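Local coordinates for inactive dihydropteroate synthase 2 (Mycobacterium tuberculosis, PDB 2VP8), which probably lacks dihydropteroate synthase activity, with very low affinity for the pterin pyrophosphate substrate of that enzyme, though it can bind the inhibitor dapsone, at residues P106-L111 with K131-A136; W125-A130 with P153-E158; G188-V193 with L233-D238; A199-A204 with T242-L247. All coordinates share one frame; numbering follows the deposited sequence.

Overall arrangement
The four interactions follow successive helices round the outside of a TIM barrel. Interactions 1 and 2 share helix 127-136, which meets helix 98-114 in the first and helix 152-159 in the second. Interactions 3 and 4 share helix 186-207. The two pairs join where Pro153 CB of interaction 2 lies 4.2 Å from Ala204 CA of interaction 4. Interaction 4 is the buried one, close to the barrel strands, whereas the other three are partly buried. Chemistry changes along the way: interactions 1 and 2 fit small aliphatic groups between helices, while interactions 3 and 4 set a methyl over an aromatic face. Interactions 1 and 3 are on opposite sides of the chain's centre.

Interaction 1 (P106-L111 with K131-A136); sequences PFIEWL and KAACAA
Ile108 reaches from helix 98-114 to Ala133 and Ala136 of helix 127-136, two consecutive helices in the outer layer of a TIM barrel. Their short segments run nearly parallel, with axes 8.8 Å apart and 22° between their directions. The chain goes from one helix to the other through strand 119-123, and so the contact ties two successive helices of the outer layer, with one strand between them in the chain.

The apolar contacts fall to the two branches of Ile108. Its CG2 is anti to the backbone N and comes up against Ala136 CB at 3.5 Å. The longer branch leaves on the other side, with CG1 anti to the carbonyl carbon, and carries CD1 to Ala133 CB at 3.6 Å. The two alanines are three residues apart, so one forked side chain lies along the same face of the neighbouring helix. The small methyls of Ala133 and Ala136 are consistent with the close approach of the two helices.

The backbones come closest at Glu109 and Ala136, whose CA atoms are 5.3 Å apart, and each helix keeps its own hydrogen bonds, as from Trp110 N to Pro106 O. Elsewhere on helix 98-114, Phe107 and Leu111 pack on Val71 of helix 65-76 and Val84 of strand 81-85, while Cys134 faces Phe159 of helix 152-159.

At the exposed edge Glu109 adds its aliphatic part. The side chain is extended beyond CG and does not turn its carboxylate onto the other helix; it is Glu109 CG, a methylene, that passes 4.2 Å from Ala136 CB.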
loop_
_atom_site.group_PDB
_atom_site.type_symbol
_atom_site.label_atom_id
_atom_site.label_comp_id
_atom_site.label_asym_id
_atom_site.label_seq_id
_atom_site.Cartn_x
_atom_site.Cartn_y
_atom_site.Cartn_z
ATOM N N PRO B 106 -3.319 13.862 -35.026
ATOM C CA PRO B 106 -2.770 12.704 -35.731
ATOM C C PRO B 106 -2.429 11.566 -34.766
ATOM O O PRO B 106 -2.571 10.396 -35.115
ATOM C CB PRO B 106 -1.496 13.258 -36.376
ATOM C CG PRO B 106 -1.708 14.719 -36.450
ATOM C CD PRO B 106 -2.482 15.059 -35.224
ATOM N N PHE B 107 -2.005 11.919 -33.556
ATOM C CA PHE B 107 -1.624 10.933 -32.565
ATOM C C PHE B 107 -2.829 10.155 -32.037
ATOM O O PHE B 107 -2.773 8.927 -31.920
ATOM C CB PHE B 107 -0.853 11.590 -31.422
ATOM C CG PHE B 107 -0.252 10.608 -30.467
ATOM C CD1 PHE B 107 0.686 9.680 -30.905
ATOM C CD2 PHE B 107 -0.626 10.600 -29.138
ATOM C CE1 PHE B 107 1.235 8.763 -30.026
ATOM C CE2 PHE B 107 -0.073 9.688 -28.253
ATOM C CZ PHE B 107 0.855 8.770 -28.697
ATOM N N ILE B 108 -3.909 10.871 -31.717
ATOM C CA ILE B 108 -5.172 10.227 -31.342
ATOM C C ILE B 108 -5.699 9.404 -32.516
ATOM O O ILE B 108 -6.101 8.254 -32.338
ATOM C CB ILE B 108 -6.232 11.243 -30.875
ATOM C CG1 ILE B 108 -5.850 11.822 -29.507
ATOM C CG2 ILE B 108 -7.607 10.587 -30.786
ATOM C CD1 ILE B 108 -6.320 13.252 -29.286
ATOM N N GLU B 109 -5.667 9.992 -33.714
ATOM C CA GLU B 109 -6.051 9.289 -34.937
ATOM C C GLU B 109 -5.300 7.978 -35.083
ATOM O O GLU B 109 -5.914 6.947 -35.346
ATOM C CB GLU B 109 -5.833 10.157 -36.175
ATOM C CG GLU B 109 -6.981 11.110 -36.470
ATOM C CD GLU B 109 -6.813 11.857 -37.781
ATOM O OE1 GLU B 109 -5.748 11.741 -38.435
ATOM O OE2 GLU B 109 -7.759 12.569 -38.165
ATOM N N TRP B 110 -3.978 8.026 -34.901
ATOM C CA TRP B 110 -3.143 6.834 -34.975
ATOM C C TRP B 110 -3.506 5.842 -33.877
ATOM O O TRP B 110 -3.605 4.637 -34.132
ATOM C CB TRP B 110 -1.646 7.161 -34.889
ATOM C CG TRP B 110 -0.835 5.902 -34.749
ATOM C CD1 TRP B 110 -0.425 5.075 -35.759
ATOM C CD2 TRP B 110 -0.387 5.293 -33.527
ATOM N NE1 TRP B 110 0.266 4.009 -35.246
ATOM C CE2 TRP B 110 0.305 4.113 -33.879
ATOM C CE3 TRP B 110 -0.494 5.637 -32.172
ATOM C CZ2 TRP B 110 0.881 3.264 -32.922
ATOM C CZ3 TRP B 110 0.088 4.798 -31.218
ATOM C CH2 TRP B 110 0.766 3.625 -31.602
ATOM N N LEU B 111 -3.695 6.357 -32.663
ATOM C CA LEU B 111 -3.945 5.523 -31.496
ATOM C C LEU B 111 -5.234 4.744 -31.689
ATOM O O LEU B 111 -5.269 3.533 -31.472
ATOM C CB LEU B 111 -3.965 6.394 -30.226
ATOM C CG LEU B 111 -4.269 5.955 -28.778
ATOM C CD1 LEU B 111 -4.145 4.466 -28.497
ATOM C CD2 LEU B 111 -3.390 6.736 -27.831
ATOM N N LYS B 131 -12.310 19.560 -28.366
ATOM C CA LYS B 131 -13.244 19.391 -29.476
ATOM C C LYS B 131 -12.658 18.492 -30.566
ATOM O O LYS B 131 -13.218 17.437 -30.875
ATOM C CB LYS B 131 -13.644 20.755 -30.052
ATOM C CG LYS B 131 -14.987 20.772 -30.777
ATOM C CD LYS B 131 -15.296 22.139 -31.381
ATOM C CE LYS B 131 -16.712 22.188 -31.947
ATOM N NZ LYS B 131 -16.920 23.359 -32.842
ATOM N N ALA B 132 -11.517 18.898 -31.121
ATOM C CA ALA B 132 -10.871 18.153 -32.198
ATOM C C ALA B 132 -10.370 16.791 -31.736
ATOM O O ALA B 132 -10.322 15.844 -32.526
ATOM C CB ALA B 132 -9.738 18.958 -32.793
ATOM N N ALA B 133 -10.001 16.698 -30.460
ATOM C CA ALA B 133 -9.476 15.462 -29.889
ATOM C C ALA B 133 -10.562 14.396 -29.782
ATOM O O ALA B 133 -10.318 13.227 -30.080
ATOM C CB ALA B 133 -8.848 15.724 -28.540
ATOM N N CYS B 134 -11.756 14.809 -29.363
ATOM C CA CYS B 134 -12.915 13.924 -29.339
ATOM C C CYS B 134 -13.290 13.472 -30.746
ATOM O O CYS B 134 -13.633 12.307 -30.960
ATOM C CB CYS B 134 -14.102 14.616 -28.676
ATOM S SG CYS B 134 -13.917 14.790 -26.899
ATOM N N ALA B 135 -13.212 14.399 -31.696
ATOM C CA ALA B 135 -13.482 14.107 -33.097
ATOM C C ALA B 135 -12.469 13.108 -33.629
ATOM O O ALA B 135 -12.810 12.231 -34.423
ATOM C CB ALA B 135 -13.452 15.388 -33.926
ATOM N N ALA B 136 -11.225 13.242 -33.176
ATOM C CA ALA B 136 -10.151 12.354 -33.586
ATOM C C ALA B 136 -10.341 10.936 -33.044
ATOM O O ALA B 136 -9.815 9.973 -33.622
ATOM C CB ALA B 136 -8.805 12.923 -33.169
#

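Interaction 2 (W125-A130 with P153-E158); sequences WRAQVA and PEVAAE
Val155 of helix 152-159 points its CB at the first turn of helix 127-136 and divides its two methyls between Ala127 and Ala130. The CB itself stays back from the partner helix, and the branches do the touching. CG2, anti to the carbonyl carbon of its own residue, runs to Ala127 CB at 3.8 Å and also passes Ala127 O at 3.9 Å. CG1 is anti to the backbone N, chi1 -179°, and reaches about a turn further along the helix: it meets Ala130 CB at 4.3 Å and the Ala130 carbonyl carbon C at 4.1 Å. Val155 CG1 also lies 3.7 Å from Lys131 CA, and so rests on main chain as much as on side chain.

In the TIM-barrel fold these are neighbouring helices of the outer layer, with strand 140-142 between them in the chain. That strand lies beneath both: Ala130 and Ala156 each pack on its Ile141.

The start of helix 127-136 is fixed close by. Arg126 holds the N-cap position, its carbonyl O accepting from Ala130 N at 3.0 Å, and Ala127 N is hydrogen-bonded to Asp149 OD2. Since Asp149 shortly precedes helix 152-159, that bond also ties the first turn to the chain leading into the partner helix. Away from Val155, the Arg126 side chain lies over the Trp125 indole, its CG 3.5 Å above the centre of the ring. Pro153 and Glu154, just before Val155, touch Ala207 of helix 186-207.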
loop_
_atom_site.group_PDB
_atom_site.type_symbol
_atom_site.label_atom_id
_atom_site.label_comp_id
_atom_site.label_asym_id
_atom_site.label_seq_id
_atom_site.Cartn_x
_atom_site.Cartn_y
_atom_site.Cartn_z
ATOM N N TRP B 125 -6.963 21.484 -21.102
ATOM C CA TRP B 125 -7.841 22.382 -20.365
ATOM C C TRP B 125 -8.630 23.292 -21.306
ATOM O O TRP B 125 -9.567 23.967 -20.881
ATOM C CB TRP B 125 -7.036 23.212 -19.367
ATOM C CG TRP B 125 -5.958 24.048 -19.994
ATOM C CD1 TRP B 125 -4.690 23.648 -20.311
ATOM C CD2 TRP B 125 -6.050 25.430 -20.372
ATOM N NE1 TRP B 125 -3.990 24.692 -20.865
ATOM C CE2 TRP B 125 -4.798 25.798 -20.914
ATOM C CE3 TRP B 125 -7.067 26.393 -20.307
ATOM C CZ2 TRP B 125 -4.534 27.088 -21.388
ATOM C CZ3 TRP B 125 -6.805 27.679 -20.780
ATOM C CH2 TRP B 125 -5.547 28.012 -21.314
ATOM N N ARG B 126 -8.250 23.281 -22.585
ATOM C CA ARG B 126 -8.860 24.131 -23.615
ATOM C C ARG B 126 -9.958 23.405 -24.391
ATOM O O ARG B 126 -9.734 22.326 -24.937
ATOM C CB ARG B 126 -7.795 24.641 -24.590
ATOM C CG ARG B 126 -6.817 25.648 -24.007
ATOM C CD ARG B 126 -5.870 26.153 -25.078
ATOM N NE ARG B 126 -5.636 27.593 -24.962
ATOM C CZ ARG B 126 -4.459 28.154 -24.693
ATOM N NH1 ARG B 126 -3.379 27.396 -24.514
ATOM N NH2 ARG B 126 -4.359 29.477 -24.610
ATOM N N ALA B 127 -11.140 24.016 -24.439
ATOM C CA ALA B 127 -12.316 23.435 -25.097
ATOM C C ALA B 127 -12.129 23.184 -26.600
ATOM O O ALA B 127 -12.592 22.169 -27.124
ATOM C CB ALA B 127 -13.536 24.312 -24.852
ATOM N N GLN B 128 -11.464 24.116 -27.280
ATOM C CA GLN B 128 -11.156 23.976 -28.703
ATOM C C GLN B 128 -10.292 22.734 -28.944
ATOM O O GLN B 128 -10.506 21.992 -29.905
ATOM C CB GLN B 128 -10.449 25.232 -29.238
ATOM C CG GLN B 128 -11.280 26.518 -29.194
ATOM C CD GLN B 128 -10.646 27.665 -29.980
ATOM O OE1 GLN B 128 -9.552 27.529 -30.532
ATOM N NE2 GLN B 128 -11.338 28.803 -30.035
ATOM N N VAL B 129 -9.328 22.512 -28.050
ATOM C CA VAL B 129 -8.416 21.374 -28.142
ATOM C C VAL B 129 -9.158 20.059 -27.895
ATOM O O VAL B 129 -8.959 19.084 -28.620
ATOM C CB VAL B 129 -7.225 21.521 -27.167
ATOM C CG1 VAL B 129 -6.246 20.384 -27.344
ATOM C CG2 VAL B 129 -6.511 22.839 -27.391
ATOM N N ALA B 130 -10.019 20.050 -26.883
ATOM C CA ALA B 130 -10.835 18.883 -26.566
ATOM C C ALA B 130 -11.797 18.532 -27.691
ATOM O O ALA B 130 -12.062 17.354 -27.937
ATOM C CB ALA B 130 -11.599 19.103 -25.275
ATOM N N PRO B 153 -17.629 21.366 -20.397
ATOM C CA PRO B 153 -18.680 20.349 -20.283
ATOM C C PRO B 153 -19.574 20.279 -21.524
ATOM O O PRO B 153 -19.981 19.187 -21.920
ATOM C CB PRO B 153 -19.486 20.809 -19.063
ATOM C CG PRO B 153 -18.547 21.662 -18.286
ATOM C CD PRO B 153 -17.739 22.371 -19.323
ATOM N N GLU B 154 -19.863 21.434 -22.125
ATOM C CA GLU B 154 -20.613 21.494 -23.383
ATOM C C GLU B 154 -19.978 20.598 -24.445
ATOM O O GLU B 154 -20.678 19.846 -25.123
ATOM C CB GLU B 154 -20.717 22.936 -23.904
ATOM C CG GLU B 154 -22.139 23.496 -24.018
ATOM C CD GLU B 154 -22.645 24.157 -22.741
ATOM O OE1 GLU B 154 -22.795 23.422 -21.703
ATOM O OE2 GLU B 154 -22.922 25.412 -22.780
ATOM N N VAL B 155 -18.654 20.671 -24.565
ATOM C CA VAL B 155 -17.909 19.890 -25.553
ATOM C C VAL B 155 -18.092 18.386 -25.333
ATOM O O VAL B 155 -18.420 17.654 -26.268
ATOM C CB VAL B 155 -16.404 20.250 -25.551
ATOM C CG1 VAL B 155 -15.646 19.439 -26.605
ATOM C CG2 VAL B 155 -16.203 21.738 -25.777
ATOM N N ALA B 156 -17.885 17.936 -24.096
ATOM C CA ALA B 156 -18.074 16.532 -23.735
ATOM C C ALA B 156 -19.477 16.049 -24.073
ATOM O O ALA B 156 -19.651 14.944 -24.583
ATOM C CB ALA B 156 -17.790 16.323 -22.256
ATOM N N ALA B 157 -20.465 16.896 -23.791
ATOM C CA ALA B 157 -21.870 16.586 -24.020
ATOM C C ALA B 157 -22.165 16.343 -25.501
ATOM O O ALA B 157 -22.758 15.326 -25.860
ATOM C CB ALA B 157 -22.744 17.709 -23.477
ATOM N N GLU B 158 -21.735 17.278 -26.347
ATOM C CA GLU B 158 -21.943 17.214 -27.794
ATOM C C GLU B 158 -21.327 15.962 -28.435
ATOM O O GLU B 158 -21.949 15.311 -29.278
ATOM C CB GLU B 158 -21.387 18.485 -28.447
ATOM C CG GLU B 158 -21.305 18.461 -29.978
ATOM C CD GLU B 158 -20.843 19.794 -30.564
ATOM O OE1 GLU B 158 -20.397 20.671 -29.728
ATOM O OE2 GLU B 158 -20.928 19.965 -31.860
#

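Interaction 3 (G188-V193 with L233-D238); sequences GVVDAV and LRHVAD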
loop_
_atom_site.group_PDB
_atom_site.type_symbol
_atom_site.label_atom_id
_atom_site.label_comp_id
_atom_site.label_asym_id
_atom_site.label_seq_id
_atom_site.Cartn_x
_atom_site.Cartn_y
_atom_site.Cartn_z
ATOM N N GLY B 188 -13.785 19.304 7.827
ATOM C CA GLY B 188 -14.359 20.291 6.910
ATOM C C GLY B 188 -13.559 20.507 5.638
ATOM O O GLY B 188 -14.132 20.774 4.582
ATOM N N VAL B 189 -12.237 20.388 5.740
ATOM C CA VAL B 189 -11.350 20.524 4.587
ATOM C C VAL B 189 -11.702 19.478 3.533
ATOM O O VAL B 189 -11.741 19.776 2.336
ATOM C CB VAL B 189 -9.864 20.405 4.999
ATOM C CG1 VAL B 189 -8.950 20.516 3.791
ATOM C CG2 VAL B 189 -9.510 21.479 6.014
ATOM N N VAL B 190 -11.974 18.260 3.995
ATOM C CA VAL B 190 -12.382 17.155 3.129
ATOM C C VAL B 190 -13.754 17.441 2.528
ATOM O O VAL B 190 -13.946 17.299 1.325
ATOM C CB VAL B 190 -12.392 15.801 3.895
ATOM C CG1 VAL B 190 -13.031 14.700 3.066
ATOM C CG2 VAL B 190 -10.981 15.401 4.310
ATOM N N ASP B 191 -14.695 17.861 3.370
ATOM C CA ASP B 191 -16.054 18.171 2.919
ATOM C C ASP B 191 -16.099 19.353 1.949
ATOM O O ASP B 191 -16.948 19.396 1.061
ATOM C CB ASP B 191 -16.990 18.393 4.113
ATOM C CG ASP B 191 -17.438 17.082 4.762
ATOM O OD1 ASP B 191 -17.764 17.095 5.966
ATOM O OD2 ASP B 191 -17.469 16.037 4.074
ATOM N N ALA B 192 -15.170 20.291 2.116
ATOM C CA ALA B 192 -15.020 21.422 1.203
ATOM C C ALA B 192 -14.575 20.968 -0.180
ATOM O O ALA B 192 -15.006 21.529 -1.185
ATOM C CB ALA B 192 -14.036 22.432 1.764
ATOM N N VAL B 193 -13.708 19.957 -0.224
ATOM C CA VAL B 193 -13.259 19.378 -1.490
ATOM C C VAL B 193 -14.395 18.577 -2.111
ATOM O O VAL B 193 -14.797 18.849 -3.240
ATOM C CB VAL B 193 -12.002 18.482 -1.324
ATOM C CG1 VAL B 193 -11.616 17.848 -2.648
ATOM C CG2 VAL B 193 -10.835 19.288 -0.767
ATOM N N LEU B 233 -5.951 11.760 0.766
ATOM C CA LEU B 233 -5.582 10.348 0.702
ATOM C C LEU B 233 -6.193 9.561 1.853
ATOM O O LEU B 233 -6.756 8.484 1.647
ATOM C CB LEU B 233 -4.067 10.178 0.736
ATOM C CG LEU B 233 -3.341 10.054 -0.595
ATOM C CD1 LEU B 233 -1.816 10.165 -0.396
ATOM C CD2 LEU B 233 -3.728 8.745 -1.256
ATOM N N ARG B 234 -6.074 10.102 3.064
ATOM C CA ARG B 234 -6.638 9.466 4.248
ATOM C C ARG B 234 -8.143 9.275 4.071
ATOM O O ARG B 234 -8.721 8.336 4.615
ATOM C CB ARG B 234 -6.366 10.327 5.479
ATOM C CG ARG B 234 -6.612 9.655 6.810
ATOM C CD ARG B 234 -5.649 10.232 7.847
ATOM N NE ARG B 234 -6.198 11.341 8.613
ATOM C CZ ARG B 234 -5.492 12.358 9.086
ATOM N NH1 ARG B 234 -4.190 12.468 8.852
ATOM N NH2 ARG B 234 -6.106 13.290 9.783
ATOM N N HIS B 235 -8.758 10.163 3.294
ATOM C CA HIS B 235 -10.210 10.218 3.206
ATOM C C HIS B 235 -10.786 9.744 1.876
ATOM O O HIS B 235 -11.971 9.983 1.598
ATOM C CB HIS B 235 -10.717 11.617 3.566
ATOM C CG HIS B 235 -10.750 11.881 5.039
ATOM N ND1 HIS B 235 -9.628 12.236 5.759
ATOM C CD2 HIS B 235 -11.766 11.829 5.932
ATOM C CE1 HIS B 235 -9.956 12.395 7.031
ATOM N NE2 HIS B 235 -11.248 12.152 7.163
ATOM N N VAL B 236 -9.967 9.042 1.086
ATOM C CA VAL B 236 -10.406 8.475 -0.188
ATOM C C VAL B 236 -11.779 7.829 -0.062
ATOM O O VAL B 236 -12.675 8.182 -0.808
ATOM C CB VAL B 236 -9.362 7.488 -0.801
ATOM C CG1 VAL B 236 -9.923 6.784 -2.010
ATOM C CG2 VAL B 236 -8.103 8.234 -1.220
ATOM N N ALA B 237 -11.949 6.917 0.900
ATOM C CA ALA B 237 -13.251 6.288 1.199
ATOM C C ALA B 237 -14.408 7.276 1.162
ATOM O O ALA B 237 -15.454 6.987 0.572
ATOM C CB ALA B 237 -13.219 5.581 2.542
ATOM N N ASP B 238 -14.214 8.437 1.790
ATOM C CA ASP B 238 -15.225 9.495 1.767
ATOM C C ASP B 238 -15.464 9.992 0.335
ATOM O O ASP B 238 -16.613 10.126 -0.090
ATOM C CB ASP B 238 -14.850 10.638 2.713
ATOM C CG ASP B 238 -14.826 10.201 4.167
ATOM O OD1 ASP B 238 -15.867 9.723 4.661
ATOM O OD2 ASP B 238 -13.766 10.322 4.821
#
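Val190 lays one methyl over the imidazole face of His235, joining helix 186-207 to the break between the next two helical segments of the TIM barrel's outer layer. His235 sits at that break, between helix 227-234 and helix 236-241, the first residue to leave the one and at the N-cap position of the other.

Both torsions serve the contact. Val190 has CG1 anti to the backbone N, chi1 171°, which turns CG2 to the side where the histidine stands. His235 carries CG anti to its carbonyl carbon, and a chi2 of 80° turns the ring broadside to the valine. The result is a CH-pi contact, with CG2 of Val190 3.8 Å from the centroid of the His235 ring and 21° off its normal. The methyl is displaced toward the CG-ND1 side: Val190 CG2 lies 3.6 Å from His235 CG, nearer than to the other ring atoms. The two side chains cross at about a right angle.

A weak hydrogen bond between ND1 and Leu231 O ties the ring back to the preceding helical turn. Next door, Arg234 NH1 makes a weak hydrogen bond to Ile304 O of the second subunit, bringing the helix break close to the dimer interface. The other methyl, Val190 CG1, rests 3.9 Å from His235 CB.

Interaction 4 (A199-A204 with T242-L247); sequences AAAERA and TGWPVL. With EDO (1,2-ethanediol), chain F.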
loop_
_atom_site.group_PDB
_atom_site.type_symbol
_atom_site.label_atom_id
_atom_site.label_comp_id
_atom_site.label_asym_id
_atom_site.label_seq_id
_atom_site.Cartn_x
_atom_site.Cartn_y
_atom_site.Cartn_z
ATOM N N ALA B 199 -20.082 19.231 -7.107
ATOM C CA ALA B 199 -20.796 20.263 -7.850
ATOM C C ALA B 199 -20.307 20.300 -9.297
ATOM O O ALA B 199 -21.102 20.419 -10.231
ATOM C CB ALA B 199 -20.598 21.611 -7.186
ATOM N N ALA B 200 -18.994 20.192 -9.469
ATOM C CA ALA B 200 -18.377 20.102 -10.789
ATOM C C ALA B 200 -18.950 18.930 -11.592
ATOM O O ALA B 200 -19.247 19.073 -12.778
ATOM C CB ALA B 200 -16.865 19.980 -10.658
ATOM N N ALA B 201 -19.113 17.785 -10.931
ATOM C CA ALA B 201 -19.735 16.605 -11.526
ATOM C C ALA B 201 -21.195 16.842 -11.923
ATOM O O ALA B 201 -21.603 16.496 -13.032
ATOM C CB ALA B 201 -19.625 15.418 -10.588
ATOM N N GLU B 202 -21.975 17.435 -11.022
ATOM C CA GLU B 202 -23.383 17.704 -11.294
ATOM C C GLU B 202 -23.556 18.737 -12.407
ATOM O O GLU B 202 -24.462 18.614 -13.241
ATOM C CB GLU B 202 -24.121 18.147 -10.023
ATOM C CG GLU B 202 -24.219 17.079 -8.924
ATOM C CD GLU B 202 -25.188 15.941 -9.238
ATOM O OE1 GLU B 202 -25.838 15.957 -10.302
ATOM O OE2 GLU B 202 -25.304 15.018 -8.407
ATOM N N ARG B 203 -22.682 19.745 -12.419
ATOM C CA ARG B 203 -22.706 20.789 -13.447
ATOM C C ARG B 203 -22.375 20.221 -14.819
ATOM O O ARG B 203 -22.888 20.696 -15.831
ATOM C CB ARG B 203 -21.752 21.934 -13.096
ATOM C CG ARG B 203 -22.411 23.078 -12.326
ATOM C CD ARG B 203 -21.480 23.661 -11.261
ATOM N NE ARG B 203 -20.179 24.055 -11.804
ATOM C CZ ARG B 203 -19.033 24.016 -11.126
ATOM N NH1 ARG B 203 -19.004 23.589 -9.868
ATOM N NH2 ARG B 203 -17.906 24.395 -11.715
ATOM N N ALA B 204 -21.532 19.196 -14.849
ATOM C CA ALA B 204 -21.247 18.496 -16.093
ATOM C C ALA B 204 -22.452 17.679 -16.552
ATOM O O ALA B 204 -22.851 17.760 -17.726
ATOM C CB ALA B 204 -20.018 17.616 -15.955
ATOM N N THR B 242 -19.088 9.213 -2.288
ATOM C CA THR B 242 -19.904 10.184 -3.031
ATOM C C THR B 242 -20.656 9.506 -4.172
ATOM O O THR B 242 -21.695 10.002 -4.619
ATOM C CB THR B 242 -19.077 11.358 -3.613
ATOM O OG1 THR B 242 -18.179 10.871 -4.620
ATOM C CG2 THR B 242 -18.297 12.078 -2.520
ATOM N N GLY B 243 -20.127 8.375 -4.635
ATOM C CA GLY B 243 -20.774 7.584 -5.674
ATOM C C GLY B 243 -20.206 7.799 -7.063
ATOM O O GLY B 243 -20.540 7.062 -7.990
ATOM N N TRP B 244 -19.359 8.818 -7.205
ATOM C CA TRP B 244 -18.643 9.079 -8.447
ATOM C C TRP B 244 -17.355 8.269 -8.483
ATOM O O TRP B 244 -16.687 8.112 -7.452
ATOM C CB TRP B 244 -18.305 10.565 -8.573
ATOM C CG TRP B 244 -19.502 11.469 -8.582
ATOM C CD1 TRP B 244 -19.946 12.245 -7.554
ATOM C CD2 TRP B 244 -20.404 11.691 -9.673
ATOM N NE1 TRP B 244 -21.067 12.935 -7.933
ATOM C CE2 TRP B 244 -21.372 12.611 -9.229
ATOM C CE3 TRP B 244 -20.491 11.195 -10.979
ATOM C CZ2 TRP B 244 -22.417 13.054 -10.045
ATOM C CZ3 TRP B 244 -21.526 11.636 -11.792
ATOM C CH2 TRP B 244 -22.475 12.558 -11.320
ATOM N N PRO B 245 -16.989 7.747 -9.670
ATOM C CA PRO B 245 -15.705 7.045 -9.771
ATOM C C PRO B 245 -14.583 8.004 -9.393
ATOM O O PRO B 245 -14.592 9.163 -9.803
ATOM C CB PRO B 245 -15.614 6.680 -11.253
ATOM C CG PRO B 245 -17.011 6.725 -11.741
ATOM C CD PRO B 245 -17.705 7.776 -10.952
ATOM N N VAL B 246 -13.639 7.539 -8.597
ATOM C CA VAL B 246 -12.566 8.410 -8.144
ATOM C C VAL B 246 -11.278 8.119 -8.912
ATOM O O VAL B 246 -10.850 6.959 -9.041
ATOM C CB VAL B 246 -12.365 8.311 -6.611
ATOM C CG1 VAL B 246 -11.064 8.975 -6.171
ATOM C CG2 VAL B 246 -13.565 8.927 -5.872
ATOM N N LEU B 247 -10.698 9.196 -9.443
ATOM C CA LEU B 247 -9.417 9.156 -10.116
ATOM C C LEU B 247 -8.346 9.684 -9.179
ATOM O O LEU B 247 -8.498 10.747 -8.579
ATOM C CB LEU B 247 -9.457 9.983 -11.412
ATOM C CG LEU B 247 -8.143 10.168 -12.195
ATOM C CD1 LEU B 247 -7.512 8.845 -12.601
ATOM C CD2 LEU B 247 -8.336 11.036 -13.417
HETATM C C1 EDO F . -24.308 8.197 -9.441
HETATM O O1 EDO F . -23.035 8.238 -10.106
HETATM C C2 EDO F . -24.293 9.077 -8.192
HETATM O O2 EDO F . -23.831 10.393 -8.526
#
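Trp244 puts the six-membered ring of its indole under Ala201 of helix 186-207. The methyl CB of Ala201 stands 3.8 Å from the centroid of that Trp244 ring and 19° off its normal, a CH-pi contact over the face. The Trp244 atom nearest Ala201 CB is CE2, at 3.6 Å.

Glu202 comes to the same ring at its edge. With CG beside the backbone N and a bend at chi2 of -72°, the chain curls back so that OE2 lies near the indole plane, 3.9 Å from Trp244 CZ2. The carboxylate is turned 79° from the ring. Its other oxygen, OE1, makes a long, weak ion pair with Arg211.

A 1,2-ethanediol, probably from the crystallisation liquor, occupies the face opposite Ala201, with its O2 3.4 Å from Trp244 CZ2. Its O1 gives a weak hydrogen bond to the carbonyl O of Gly243, whose positive phi turns the chain out of helix 236-241.

The indole also packs on Val214 and Ile216 of strand 214-217, and Leu247 pairs by backbone hydrogen bonds with Ile216. Trp244 therefore fills the layer between helix and strand in the helix-to-strand loop, at the seam where strand 247-248 meets strand 214-217 and closes the TIM barrel.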